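Local coordinates for protein anopheles gambiae adenosine kinase (Anopheles gambiae, PDB 3LOO) that phosphorylates adenosine to AMP, with ATP as the phosphate donor, as a pfkB-family kinase, at residues R297-A305 against I337-I348. Sequence-based numbering, arbitrary orientation.
With B4P (bis(adenosine)-5'-tetraphosphate), chain D.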
loop_
_atom_site.group_PDB
_atom_site.type_symbol
_atom_site.label_atom_id
_atom_site.label_comp_id
_atom_site.label_asym_id
_atom_site.label_seq_id
_atom_site.Cartn_x
_atom_site.Cartn_y
_atom_site.Cartn_z
ATOM N N ARG A 297 -22.401 0.924 1.664
ATOM C CA ARG A 297 -22.459 -0.277 2.487
ATOM C C ARG A 297 -21.339 -0.285 3.528
ATOM O O ARG A 297 -20.238 0.192 3.268
ATOM C CB ARG A 297 -22.418 -1.522 1.591
ATOM C CG ARG A 297 -23.615 -1.529 0.627
ATOM C CD ARG A 297 -23.522 -2.600 -0.430
ATOM N NE ARG A 297 -23.542 -3.934 0.168
ATOM C CZ ARG A 297 -23.181 -5.040 -0.474
ATOM N NH1 ARG A 297 -22.759 -4.977 -1.735
ATOM N NH2 ARG A 297 -23.224 -6.208 0.150
ATOM N N GLU A 298 -21.634 -0.828 4.693
ATOM C CA GLU A 298 -20.717 -0.865 5.818
ATOM C C GLU A 298 -20.399 -2.272 6.208
ATOM O O GLU A 298 -21.284 -3.131 6.208
ATOM C CB GLU A 298 -21.365 -0.242 7.035
ATOM C CG GLU A 298 -21.743 1.175 6.835
ATOM C CD GLU A 298 -22.496 1.721 8.015
ATOM O OE1 GLU A 298 -22.440 1.117 9.113
ATOM O OE2 GLU A 298 -23.140 2.761 7.831
ATOM N N PHE A 299 -19.140 -2.488 6.583
ATOM C CA PHE A 299 -18.692 -3.743 7.147
ATOM C C PHE A 299 -18.107 -3.514 8.539
ATOM O O PHE A 299 -16.951 -3.102 8.669
ATOM C CB PHE A 299 -17.662 -4.369 6.199
ATOM C CG PHE A 299 -18.235 -4.715 4.861
ATOM C CD1 PHE A 299 -18.415 -3.734 3.888
ATOM C CD2 PHE A 299 -18.627 -6.018 4.576
ATOM C CE1 PHE A 299 -18.974 -4.042 2.648
ATOM C CE2 PHE A 299 -19.180 -6.338 3.326
ATOM C CZ PHE A 299 -19.342 -5.346 2.354
ATOM N N PRO A 300 -18.900 -3.785 9.591
ATOM C CA PRO A 300 -18.461 -3.559 10.965
ATOM C C PRO A 300 -17.204 -4.344 11.286
ATOM O O PRO A 300 -16.999 -5.407 10.732
ATOM C CB PRO A 300 -19.636 -4.087 11.817
ATOM C CG PRO A 300 -20.809 -4.085 10.882
ATOM C CD PRO A 300 -20.246 -4.391 9.524
ATOM N N VAL A 301 -16.368 -3.818 12.167
ATOM C CA VAL A 301 -15.177 -4.538 12.627
ATOM C C VAL A 301 -15.237 -4.733 14.140
ATOM O O VAL A 301 -15.682 -3.841 14.845
ATOM C CB VAL A 301 -13.862 -3.803 12.199
ATOM C CG1 VAL A 301 -14.090 -2.359 12.034
ATOM C CG2 VAL A 301 -12.700 -4.064 13.158
ATOM N N GLN A 302 -14.806 -5.892 14.638
ATOM C CA GLN A 302 -14.660 -6.067 16.091
ATOM C C GLN A 302 -13.499 -5.255 16.654
ATOM O O GLN A 302 -12.333 -5.568 16.403
ATOM C CB GLN A 302 -14.462 -7.529 16.465
ATOM C CG GLN A 302 -15.350 -8.495 15.727
ATOM C CD GLN A 302 -15.296 -9.854 16.366
ATOM O OE1 GLN A 302 -14.972 -10.852 15.717
ATOM N NE2 GLN A 302 -15.586 -9.900 17.667
ATOM N N LYS A 303 -13.827 -4.211 17.406
ATOM C CA LYS A 303 -12.824 -3.331 17.985
ATOM C C LYS A 303 -11.852 -4.160 18.825
ATOM O O LYS A 303 -12.258 -4.901 19.713
ATOM C CB LYS A 303 -13.480 -2.237 18.836
ATOM C CG LYS A 303 -12.480 -1.347 19.574
ATOM C CD LYS A 303 -13.134 -0.075 20.086
ATOM C CE LYS A 303 -12.110 1.047 20.250
ATOM N NZ LYS A 303 -11.181 0.786 21.388
ATOM N N LEU A 304 -10.568 -4.049 18.518
ATOM C CA LEU A 304 -9.585 -4.821 19.236
ATOM C C LEU A 304 -9.202 -4.166 20.541
ATOM O O LEU A 304 -8.785 -3.002 20.576
ATOM C CB LEU A 304 -8.367 -5.146 18.373
ATOM C CG LEU A 304 -8.682 -6.383 17.529
ATOM C CD1 LEU A 304 -7.759 -6.493 16.332
ATOM C CD2 LEU A 304 -8.665 -7.659 18.394
ATOM N N ALA A 305 -9.413 -4.946 21.601
ATOM C CA ALA A 305 -8.982 -4.645 22.956
ATOM C C ALA A 305 -7.461 -4.649 23.036
ATOM O O ALA A 305 -6.879 -3.802 23.716
ATOM C CB ALA A 305 -9.561 -5.669 23.920
ATOM N N ILE A 337 -13.895 -7.974 1.194
ATOM C CA ILE A 337 -13.768 -7.024 2.312
ATOM C C ILE A 337 -13.707 -7.737 3.670
ATOM O O ILE A 337 -12.921 -7.346 4.550
ATOM C CB ILE A 337 -14.870 -5.947 2.271
ATOM C CG1 ILE A 337 -14.630 -5.045 1.048
ATOM C CG2 ILE A 337 -14.961 -5.144 3.656
ATOM C CD1 ILE A 337 -15.794 -4.116 0.686
ATOM N N LYS A 338 -14.544 -8.768 3.845
ATOM C CA LYS A 338 -14.525 -9.546 5.107
ATOM C C LYS A 338 -13.163 -10.225 5.287
ATOM O O LYS A 338 -12.613 -10.234 6.384
ATOM C CB LYS A 338 -15.665 -10.576 5.150
ATOM C CG LYS A 338 -17.059 -9.969 5.288
ATOM C CD LYS A 338 -18.158 -10.968 4.903
ATOM C CE LYS A 338 -19.504 -10.534 5.462
ATOM N NZ LYS A 338 -20.638 -11.229 4.765
ATOM N N CYS A 339 -12.589 -10.772 4.220
ATOM C CA CYS A 339 -11.225 -11.310 4.338
ATOM C C CYS A 339 -10.202 -10.228 4.717
ATOM O O CYS A 339 -9.288 -10.482 5.499
ATOM C CB CYS A 339 -10.799 -12.037 3.066
ATOM S SG CYS A 339 -9.201 -12.890 3.234
ATOM N N GLY A 340 -10.360 -9.026 4.147
ATOM C CA GLY A 340 -9.521 -7.864 4.489
ATOM C C GLY A 340 -9.584 -7.545 5.970
ATOM O O GLY A 340 -8.563 -7.364 6.631
ATOM N N ILE A 341 -10.795 -7.492 6.504
ATOM C CA ILE A 341 -10.965 -7.180 7.917
ATOM C C ILE A 341 -10.391 -8.281 8.785
ATOM O O ILE A 341 -9.745 -8.009 9.778
ATOM C CB ILE A 341 -12.452 -6.940 8.283
ATOM C CG1 ILE A 341 -12.956 -5.680 7.565
ATOM C CG2 ILE A 341 -12.600 -6.801 9.829
ATOM C CD1 ILE A 341 -14.480 -5.561 7.519
ATOM N N TRP A 342 -10.617 -9.529 8.391
ATOM C CA TRP A 342 -10.067 -10.686 9.106
ATOM C C TRP A 342 -8.527 -10.642 9.137
ATOM O O TRP A 342 -7.906 -10.852 10.188
ATOM C CB TRP A 342 -10.570 -11.991 8.459
ATOM C CG TRP A 342 -9.875 -13.205 8.964
ATOM C CD1 TRP A 342 -10.194 -13.930 10.095
ATOM C CD2 TRP A 342 -8.731 -13.846 8.384
ATOM N NE1 TRP A 342 -9.321 -14.979 10.234
ATOM C CE2 TRP A 342 -8.416 -14.956 9.199
ATOM C CE3 TRP A 342 -7.940 -13.587 7.248
ATOM C CZ2 TRP A 342 -7.330 -15.811 8.925
ATOM C CZ3 TRP A 342 -6.871 -14.432 6.971
ATOM C CH2 TRP A 342 -6.571 -15.532 7.816
ATOM N N ALA A 343 -7.925 -10.316 7.995
ATOM C CA ALA A 343 -6.464 -10.317 7.863
ATOM C C ALA A 343 -5.823 -9.212 8.676
ATOM O O ALA A 343 -4.798 -9.425 9.345
ATOM C CB ALA A 343 -6.056 -10.194 6.392
ATOM N N ALA A 344 -6.409 -8.021 8.604
ATOM C CA ALA A 344 -5.947 -6.911 9.411
ATOM C C ALA A 344 -5.975 -7.292 10.900
ATOM O O ALA A 344 -5.019 -7.052 11.628
ATOM C CB ALA A 344 -6.796 -5.701 9.152
ATOM N N ARG A 345 -7.055 -7.932 11.335
ATOM C CA ARG A 345 -7.190 -8.302 12.744
ATOM C C ARG A 345 -6.176 -9.381 13.196
ATOM O O ARG A 345 -5.673 -9.315 14.323
ATOM C CB ARG A 345 -8.647 -8.667 13.070
ATOM C CG ARG A 345 -9.627 -7.459 12.857
ATOM C CD ARG A 345 -11.088 -7.709 13.368
ATOM N NE ARG A 345 -11.128 -7.981 14.809
ATOM C CZ ARG A 345 -11.089 -9.204 15.350
ATOM N NH1 ARG A 345 -11.020 -10.280 14.576
ATOM N NH2 ARG A 345 -11.129 -9.352 16.669
ATOM N N GLU A 346 -5.863 -10.335 12.305
ATOM C CA GLU A 346 -4.765 -11.308 12.515
ATOM C C GLU A 346 -3.399 -10.638 12.676
ATOM O O GLU A 346 -2.640 -10.964 13.604
ATOM C CB GLU A 346 -4.674 -12.304 11.357
ATOM C CG GLU A 346 -5.829 -13.274 11.213
ATOM C CD GLU A 346 -6.056 -14.120 12.435
ATOM O OE1 GLU A 346 -5.078 -14.575 13.050
ATOM O OE2 GLU A 346 -7.235 -14.323 12.779
ATOM N N ILE A 347 -3.096 -9.707 11.770
ATOM C CA ILE A 347 -1.828 -8.991 11.748
ATOM C C ILE A 347 -1.665 -8.128 13.011
ATOM O O ILE A 347 -0.548 -7.990 13.532
ATOM C CB ILE A 347 -1.696 -8.157 10.437
ATOM C CG1 ILE A 347 -1.230 -9.045 9.268
ATOM C CG2 ILE A 347 -0.850 -6.898 10.605
ATOM C CD1 ILE A 347 0.208 -9.555 9.362
ATOM N N ILE A 348 -2.776 -7.565 13.497
ATOM C CA ILE A 348 -2.783 -6.763 14.739
ATOM C C ILE A 348 -2.466 -7.649 15.952
ATOM O O ILE A 348 -1.706 -7.252 16.829
ATOM C CB ILE A 348 -4.135 -5.985 14.949
ATOM C CG1 ILE A 348 -4.300 -4.920 13.867
ATOM C CG2 ILE A 348 -4.191 -5.307 16.338
ATOM C CD1 ILE A 348 -5.674 -4.296 13.755
HETATM P PA B4P D . 0.515 2.071 8.914
HETATM O O1A B4P D . 0.857 1.143 10.069
HETATM O O2A B4P D . 0.701 3.571 9.137
HETATM O O3A B4P D . -1.064 1.906 8.682
HETATM P PB B4P D . -1.656 1.444 7.276
HETATM O O1B B4P D . -1.317 -0.018 6.980
HETATM O O2B B4P D . -1.476 2.493 6.191
HETATM O O3B B4P D . -3.131 1.514 8.040
HETATM P PG B4P D . -4.399 2.430 7.661
HETATM O O1G B4P D . -4.429 3.705 8.434
HETATM O O2G B4P D . -4.380 2.592 6.154
HETATM O O3G B4P D . -5.664 1.528 8.048
HETATM P PD B4P D . -6.751 1.680 9.231
HETATM O O1D B4P D . -6.044 2.156 10.446
HETATM O O2D B4P D . -8.005 2.363 8.763
HETATM O O5E B4P D . 1.263 1.585 7.555
HETATM C C5E B4P D . 2.599 1.209 7.808
HETATM C C4E B4P D . 3.410 0.926 6.577
HETATM O O4E B4P D . 3.482 2.040 5.687
HETATM C C3E B4P D . 4.832 0.695 7.007
HETATM O O3E B4P D . 5.021 -0.731 6.913
HETATM C C2E B4P D . 5.682 1.420 5.970
HETATM O O2E B4P D . 6.720 0.630 5.377
HETATM C C1E B4P D . 4.656 1.907 4.929
HETATM N N9A B4P D . 5.070 3.216 4.394
HETATM C C8A B4P D . 5.162 4.410 5.050
HETATM N N7A B4P D . 5.599 5.348 4.160
HETATM C C5A B4P D . 5.819 4.747 2.952
HETATM C C6A B4P D . 6.249 5.180 1.687
HETATM N N6A B4P D . 6.623 6.471 1.426
HETATM N N1A B4P D . 6.355 4.271 0.685
HETATM C C2A B4P D . 6.003 2.974 0.871
HETATM N N3A B4P D . 5.576 2.540 2.068
HETATM C C4A B4P D . 5.467 3.404 3.112
HETATM O O5F B4P D . -7.051 0.122 9.462
HETATM C C5F B4P D . -7.293 -0.768 8.379
HETATM C C4F B4P D . -8.005 -1.984 8.969
HETATM O O4F B4P D . -7.333 -2.485 10.139
HETATM C C3F B4P D . -9.377 -1.608 9.500
HETATM O O3F B4P D . -10.303 -1.541 8.423
HETATM C C2F B4P D . -9.659 -2.728 10.483
HETATM O O2F B4P D . -10.160 -3.890 9.793
HETATM C C1F B4P D . -8.272 -2.994 11.096
HETATM N N9B B4P D . -8.170 -2.174 12.344
HETATM C C8B B4P D . -7.513 -1.004 12.473
HETATM N N7B B4P D . -7.631 -0.516 13.731
HETATM C C5B B4P D . -8.380 -1.376 14.451
HETATM C C6B B4P D . -8.856 -1.427 15.759
HETATM N N6B B4P D . -8.538 -0.423 16.616
HETATM N N1B B4P D . -9.613 -2.492 16.167
HETATM C C2B B4P D . -9.930 -3.498 15.314
HETATM N N3B B4P D . -9.505 -3.496 14.019
HETATM C C4B B4P D . -8.741 -2.468 13.533
#
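Phe299 and Ile337 open a contact in which the edge strand 297-299 of the large sheet in this pfkB-family (ribokinase-like) kinase, and the loop that follows it, run along helix 333-350; loop and helix together hold one adenosine of the bis(adenosine) tetraphosphate. It exemplifies a division of labour: apolar side chains pack loop on helix, and the same loop's backbone serves the ligand. Ile337 meets the aromatic ring as a CH-pi contact: CG2 lies over the face, 3.8 Å from the centroid of the Phe299 ring, while Ile337 CD1 reaches Phe299 CE1. One turn on, Ile341 divides its branches, CD1 against Phe299 CB at 3.6 Å and CG2 against Val301 CB. Leu288 of strand 284-290 touches Phe299 and Ile337; Phe319 of helix 315-328 touches Ile341.

Towards the nucleotide the chemistry turns polar. Arg345, bent at chi3, brings NE to the backbone O of Gln302 at 3.1 Å, in the carbonyl plane on a lone pair, although the acceptor sits 20° out of the guanidinium plane. Gln302 CB covers a guanidinium face, 3.7 Å from Arg345 NE, and the Gln302 amide stacks offset, planes 13° apart, with OE1 above the rim. Leu304 CD2 approaches Arg345 NH2 at 3.5 Å.

Both segments thus line the adenine pocket: Val301 CG2 approaches ligand N3B, Ile348 CD1 lies 3.6 Å from ligand N9B, and Leu304 N donates a nearly straight hydrogen bond (170°) to ligand N1B at 3.0 Å.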